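Local coordinates for protein ATP-dependent DNA helicase (Mycobacterium smegmatis, PDB 5V9X) that unwinds RNA:DNA hybrids in the 3'-to-5' direction, probably by ATP-driven movement along the single DNA strand to which it is bound, at residues 686-691 against 700-705; 750-755 against 855-860. One frame throughout, in Å; residues are numbered along the deposited sequence.

How the contacts relate
Contact 1 lies within a mixed sheet, and contact 2 joins the edge strand of that sheet to a loop; their centres are about 7 Å apart. Strand 684-691 links them. Its one edge pairs with strand 697-702 in contact 1. Its other edge pairs in parallel with strand 854-859, on which segment 855-860 of contact 2 lies for most of its length, and Val687 N probably bonds to Val856 O at 2.7 Å. Along the chain, contact 1 closes before contact 2 opens. Contact 1 is a local hairpin, whereas contact 2 brings together segments about 100 residues apart, with mostly helix between them. All four segments belong to the DEAD/H associated region of the helicase, away from the centre of the chain.

Contact 1: residues 686-691 against 700-705; sequences VVERFR and ILHSPY
Glu688 and Ile700 form a hydrogen-bonded antiparallel pair. Glu688 N donates to Ile700 O at 2.8 Å, in the carbonyl plane, and Ile700 N donates to Glu688 O at 2.7 Å with an angle of 173° at the hydrogen. Val686 O takes two donors from His702. His702 N donates to Val686 O at 2.7 Å, and His702 ND1 adds a weak bond to Val686 O at 3.2 Å. His702 CG lies beside its own backbone N (chi1 -71°), which places the ring next to this carbonyl. Val686 N gives a weak bond to His702 O in return. The Glu688 carboxylate is nearly parallel to the His702 ring, 13° apart. Glu688 OE1 comes within 3.1 Å of His702 CE1, but it makes no hydrogen bond to the ring. Ser864 satisfies OE1 and Thr860 satisfies OE2, so this buried acid has polar partners for both oxygens. On the same face, Ile700 CD1 meets the Phe690 ring at its edge, 3.7 Å from Phe690 CE1. On the other face, Val687 CG2 touches Leu701 CD1 at 3.9 Å. Pairing of this kind, from strand 684-691 to strand 697-702, is that of an antiparallel beta hairpin.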
loop_
_atom_site.group_PDB
_atom_site.type_symbol
_atom_site.label_atom_id
_atom_site.label_comp_id
_atom_site.label_asym_id
_atom_site.label_seq_id
_atom_site.Cartn_x
_atom_site.Cartn_y
_atom_site.Cartn_z
ATOM N N VAL A 686 -5.608 28.199 8.046
ATOM C CA VAL A 686 -6.550 28.866 8.938
ATOM C C VAL A 686 -6.365 28.308 10.342
ATOM O O VAL A 686 -6.467 27.092 10.551
ATOM C CB VAL A 686 -8.004 28.696 8.475
ATOM C CG1 VAL A 686 -8.955 29.243 9.531
ATOM C CG2 VAL A 686 -8.220 29.401 7.146
ATOM N N VAL A 687 -6.103 29.192 11.297
ATOM C CA VAL A 687 -6.046 28.836 12.707
ATOM C C VAL A 687 -7.366 29.259 13.336
ATOM O O VAL A 687 -7.681 30.452 13.408
ATOM C CB VAL A 687 -4.847 29.488 13.408
ATOM C CG1 VAL A 687 -4.914 29.242 14.901
ATOM C CG2 VAL A 687 -3.550 28.938 12.832
ATOM N N GLU A 688 -8.145 28.280 13.785
ATOM C CA GLU A 688 -9.486 28.504 14.305
ATOM C C GLU A 688 -9.497 28.239 15.801
ATOM O O GLU A 688 -8.950 27.232 16.259
ATOM C CB GLU A 688 -10.498 27.606 13.593
ATOM C CG GLU A 688 -11.899 27.674 14.160
ATOM C CD GLU A 688 -12.893 26.902 13.322
ATOM O OE1 GLU A 688 -12.496 26.375 12.262
ATOM O OE2 GLU A 688 -14.072 26.824 13.722
ATOM N N ARG A 689 -10.122 29.138 16.556
ATOM C CA ARG A 689 -10.162 29.037 18.006
ATOM C C ARG A 689 -11.595 29.175 18.502
ATOM O O ARG A 689 -12.369 29.986 17.985
ATOM C CB ARG A 689 -9.277 30.103 18.661
ATOM C CG ARG A 689 -9.173 29.978 20.170
ATOM C CD ARG A 689 -8.262 31.036 20.778
ATOM N NE ARG A 689 -8.636 32.390 20.373
ATOM C CZ ARG A 689 -7.998 33.091 19.441
ATOM N NH1 ARG A 689 -6.951 32.567 18.818
ATOM N NH2 ARG A 689 -8.403 34.315 19.132
ATOM N N PHE A 690 -11.936 28.370 19.502
ATOM C CA PHE A 690 -13.223 28.453 20.178
ATOM C C PHE A 690 -13.058 27.852 21.565
ATOM O O PHE A 690 -12.062 27.187 21.858
ATOM C CB PHE A 690 -14.328 27.743 19.385
ATOM C CG PHE A 690 -14.031 26.298 19.079
ATOM C CD1 PHE A 690 -13.400 25.942 17.898
ATOM C CD2 PHE A 690 -14.393 25.296 19.967
ATOM C CE1 PHE A 690 -13.127 24.615 17.610
ATOM C CE2 PHE A 690 -14.123 23.969 19.685
ATOM C CZ PHE A 690 -13.490 23.629 18.505
ATOM N N ARG A 691 -14.043 28.100 22.422
ATOM C CA ARG A 691 -14.039 27.551 23.770
ATOM C C ARG A 691 -15.003 26.376 23.851
ATOM O O ARG A 691 -16.081 26.398 23.248
ATOM C CB ARG A 691 -14.409 28.612 24.808
ATOM C CG ARG A 691 -15.778 29.233 24.623
ATOM C CD ARG A 691 -16.129 30.124 25.802
ATOM N NE ARG A 691 -15.120 31.155 26.024
ATOM C CZ ARG A 691 -15.126 32.344 25.431
ATOM N NH1 ARG A 691 -14.168 33.223 25.692
ATOM N NH2 ARG A 691 -16.089 32.654 24.574
ATOM N N ILE A 700 -7.369 25.068 16.463
ATOM C CA ILE A 700 -7.257 24.112 15.369
ATOM C C ILE A 700 -6.483 24.757 14.230
ATOM O O ILE A 700 -6.818 25.864 13.793
ATOM C CB ILE A 700 -8.642 23.643 14.891
ATOM C CG1 ILE A 700 -9.363 22.885 16.006
ATOM C CG2 ILE A 700 -8.510 22.775 13.654
ATOM C CD1 ILE A 700 -10.780 22.499 15.662
ATOM N N LEU A 701 -5.448 24.069 13.755
ATOM C CA LEU A 701 -4.732 24.478 12.554
ATOM C C LEU A 701 -5.340 23.753 11.363
ATOM O O LEU A 701 -5.430 22.523 11.364
ATOM C CB LEU A 701 -3.239 24.167 12.662
ATOM C CG LEU A 701 -2.439 24.314 11.362
ATOM C CD1 LEU A 701 -2.534 25.734 10.814
ATOM C CD2 LEU A 701 -0.987 23.909 11.570
ATOM N N HIS A 702 -5.767 24.511 10.360
ATOM C CA HIS A 702 -6.339 23.946 9.148
ATOM C C HIS A 702 -5.297 23.969 8.037
ATOM O O HIS A 702 -4.749 25.027 7.716
ATOM C CB HIS A 702 -7.584 24.720 8.721
ATOM C CG HIS A 702 -8.773 24.512 9.607
ATOM N ND1 HIS A 702 -8.860 25.045 10.874
ATOM C CD2 HIS A 702 -9.932 23.844 9.400
ATOM C CE1 HIS A 702 -10.018 24.711 11.413
ATOM N NE2 HIS A 702 -10.688 23.980 10.540
ATOM N N SER A 703 -5.034 22.800 7.454
ATOM C CA SER A 703 -4.030 22.621 6.412
ATOM C C SER A 703 -4.239 21.267 5.752
ATOM O O SER A 703 -4.440 20.267 6.449
ATOM C CB SER A 703 -2.617 22.716 6.991
ATOM O OG SER A 703 -1.683 22.026 6.177
ATOM N N PRO A 704 -4.201 21.187 4.423
ATOM C CA PRO A 704 -4.446 19.913 3.738
ATOM C C PRO A 704 -3.215 19.049 3.511
ATOM O O PRO A 704 -3.350 17.978 2.911
ATOM C CB PRO A 704 -5.020 20.383 2.397
ATOM C CG PRO A 704 -4.268 21.641 2.123
ATOM C CD PRO A 704 -4.026 22.295 3.467
ATOM N N TYR A 705 -2.041 19.458 3.999
ATOM C CA TYR A 705 -0.774 18.886 3.552
ATOM C C TYR A 705 -0.471 17.511 4.136
ATOM O O TYR A 705 0.685 17.075 4.116
ATOM C CB TYR A 705 0.371 19.850 3.877
ATOM C CG TYR A 705 0.483 20.984 2.891
ATOM C CD1 TYR A 705 1.153 20.815 1.687
ATOM C CD2 TYR A 705 -0.087 22.222 3.156
ATOM C CE1 TYR A 705 1.258 21.849 0.777
ATOM C CE2 TYR A 705 0.013 23.261 2.252
ATOM C CZ TYR A 705 0.686 23.068 1.065
ATOM O OH TYR A 705 0.789 24.097 0.160
#

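Contact 2: residues 750-755 against 855-860; sequences PGADLF and IVEVET
Ala752 and Glu857 make the main van der Waals contact. Ala752 CB points at the strand and meets Glu857 CG at 3.5 Å. Ala752 CB also lies 3.6 Å from Glu857 CD, so the methyl touches the far half of the glutamate chain. Glu857 CG sits beside its own backbone N (chi1 -49°), and the chain is extended beyond it. This brings the carboxylate up to the loop. Ala752 CB also reaches Ile855 CG2 at 4.0 Å. Ile855 and Glu857 are two apart on the strand and both point toward the loop, with Ala752 touching both.

Segment 855-860 lies mostly on the edge strand 854-859 of a five-stranded mixed sheet, where it runs parallel to strand 684-691. Segment 750-755 is a short turn before helix 759-769. Phe755 N bonds to Ala752 O at 3.3 Å within it. The turn sits over one face of the sheet: Ala752 also touches Val687 of the neighbouring strand, and Phe755 packs on Val687, Val699 and Leu701.

The Glu857 carboxylate approaches the loop backbone without bonding. Glu857 OE1 lies 3.7 Å from Ala752 N and 4.0 Å from the backbone carbon Gly751 CA. The loop backbone is therefore near the carboxylate, but the two segments share no hydrogen bond.

Two like charges come near each other at the solvent-facing side of the contact. Asp753 OD1 is 4.1 Å from Glu857 OE2, and the two carboxylate planes are 80° apart. This proximity could raise the proton affinity of either acid somewhat, though both residues are exposed and water may screen the charges. Beside the contact, Pro750 O accepts a weak hydrogen bond from Arg689 NH1 on strand 684-691.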
loop_
_atom_site.group_PDB
_atom_site.type_symbol
_atom_site.label_atom_id
_atom_site.label_comp_id
_atom_site.label_asym_id
_atom_site.label_seq_id
_atom_site.Cartn_x
_atom_site.Cartn_y
_atom_site.Cartn_z
ATOM N N PRO A 750 -2.944 31.176 22.923
ATOM C CA PRO A 750 -4.133 31.029 22.075
ATOM C C PRO A 750 -3.889 31.398 20.610
ATOM O O PRO A 750 -4.830 31.367 19.817
ATOM C CB PRO A 750 -5.129 32.003 22.711
ATOM C CG PRO A 750 -4.739 32.049 24.145
ATOM C CD PRO A 750 -3.240 31.903 24.171
ATOM N N GLY A 751 -2.644 31.721 20.255
ATOM C CA GLY A 751 -2.341 32.324 18.977
ATOM C C GLY A 751 -1.906 31.338 17.896
ATOM O O GLY A 751 -1.727 30.146 18.125
ATOM N N ALA A 752 -1.733 31.884 16.689
ATOM C CA ALA A 752 -1.325 31.110 15.524
ATOM C C ALA A 752 0.183 30.994 15.376
ATOM O O ALA A 752 0.649 30.130 14.626
ATOM C CB ALA A 752 -1.894 31.730 14.248
ATOM N N ASP A 753 0.954 31.848 16.051
ATOM C CA ASP A 753 2.403 31.693 16.061
ATOM C C ASP A 753 2.838 30.391 16.717
ATOM O O ASP A 753 4.008 30.014 16.597
ATOM C CB ASP A 753 3.052 32.878 16.778
ATOM C CG ASP A 753 2.657 34.213 16.175
ATOM O OD1 ASP A 753 1.499 34.638 16.376
ATOM O OD2 ASP A 753 3.502 34.838 15.499
ATOM N N LEU A 754 1.921 29.704 17.403
ATOM C CA LEU A 754 2.233 28.419 18.019
ATOM C C LEU A 754 2.681 27.398 16.980
ATOM O O LEU A 754 3.576 26.586 17.241
ATOM C CB LEU A 754 1.007 27.914 18.782
ATOM C CG LEU A 754 1.041 26.527 19.422
ATOM C CD1 LEU A 754 2.164 26.426 20.437
ATOM C CD2 LEU A 754 -0.298 26.226 20.072
ATOM N N PHE A 755 2.079 27.429 15.792
ATOM C CA PHE A 755 2.390 26.458 14.753
ATOM C C PHE A 755 3.574 26.859 13.884
ATOM O O PHE A 755 4.169 25.988 13.238
ATOM C CB PHE A 755 1.163 26.234 13.862
ATOM C CG PHE A 755 -0.070 25.827 14.618
ATOM C CD1 PHE A 755 -0.257 24.509 15.010
ATOM C CD2 PHE A 755 -1.043 26.760 14.940
ATOM C CE1 PHE A 755 -1.393 24.133 15.709
ATOM C CE2 PHE A 755 -2.180 26.390 15.638
ATOM C CZ PHE A 755 -2.355 25.074 16.023
ATOM N N ILE A 855 -1.440 32.855 6.629
ATOM C CA ILE A 855 -2.026 32.274 7.833
ATOM C C ILE A 855 -3.049 33.259 8.376
ATOM O O ILE A 855 -2.806 34.470 8.407
ATOM C CB ILE A 855 -0.958 31.939 8.895
ATOM C CG1 ILE A 855 -0.081 30.783 8.419
ATOM C CG2 ILE A 855 -1.608 31.584 10.227
ATOM C CD1 ILE A 855 0.954 30.361 9.419
ATOM N N VAL A 856 -4.202 32.742 8.791
ATOM C CA VAL A 856 -5.317 33.562 9.247
ATOM C C VAL A 856 -5.763 33.063 10.614
ATOM O O VAL A 856 -6.018 31.867 10.790
ATOM C CB VAL A 856 -6.490 33.527 8.248
ATOM C CG1 VAL A 856 -7.664 34.335 8.773
ATOM C CG2 VAL A 856 -6.046 34.041 6.884
ATOM N N GLU A 857 -5.846 33.977 11.581
ATOM C CA GLU A 857 -6.435 33.679 12.879
ATOM C C GLU A 857 -7.902 34.083 12.865
ATOM O O GLU A 857 -8.244 35.184 12.419
ATOM C CB GLU A 857 -5.711 34.418 14.006
ATOM C CG GLU A 857 -4.207 34.291 13.991
ATOM C CD GLU A 857 -3.574 34.779 15.282
ATOM O OE1 GLU A 857 -4.223 34.661 16.344
ATOM O OE2 GLU A 857 -2.431 35.285 15.236
ATOM N N VAL A 858 -8.762 33.198 13.355
ATOM C CA VAL A 858 -10.186 33.480 13.466
ATOM C C VAL A 858 -10.714 32.802 14.722
ATOM O O VAL A 858 -10.292 31.695 15.070
ATOM C CB VAL A 858 -10.960 33.023 12.209
ATOM C CG1 VAL A 858 -10.845 31.515 12.012
ATOM C CG2 VAL A 858 -12.420 33.456 12.281
ATOM N N GLU A 859 -11.612 33.488 15.422
ATOM C CA GLU A 859 -12.309 32.930 16.570
ATOM C C GLU A 859 -13.766 32.702 16.196
ATOM O O GLU A 859 -14.434 33.614 15.698
ATOM C CB GLU A 859 -12.208 33.852 17.788
ATOM C CG GLU A 859 -13.010 33.366 18.985
ATOM C CD GLU A 859 -12.709 34.146 20.249
ATOM O OE1 GLU A 859 -11.592 34.695 20.358
ATOM O OE2 GLU A 859 -13.589 34.210 21.132
ATOM N N THR A 860 -14.246 31.486 16.427
ATOM C CA THR A 860 -15.601 31.096 16.075
ATOM C C THR A 860 -16.409 30.810 17.334
ATOM O O THR A 860 -15.864 30.396 18.361
ATOM C CB THR A 860 -15.599 29.863 15.165
ATOM O OG1 THR A 860 -14.668 28.897 15.669
ATOM C CG2 THR A 860 -15.203 30.249 13.747
#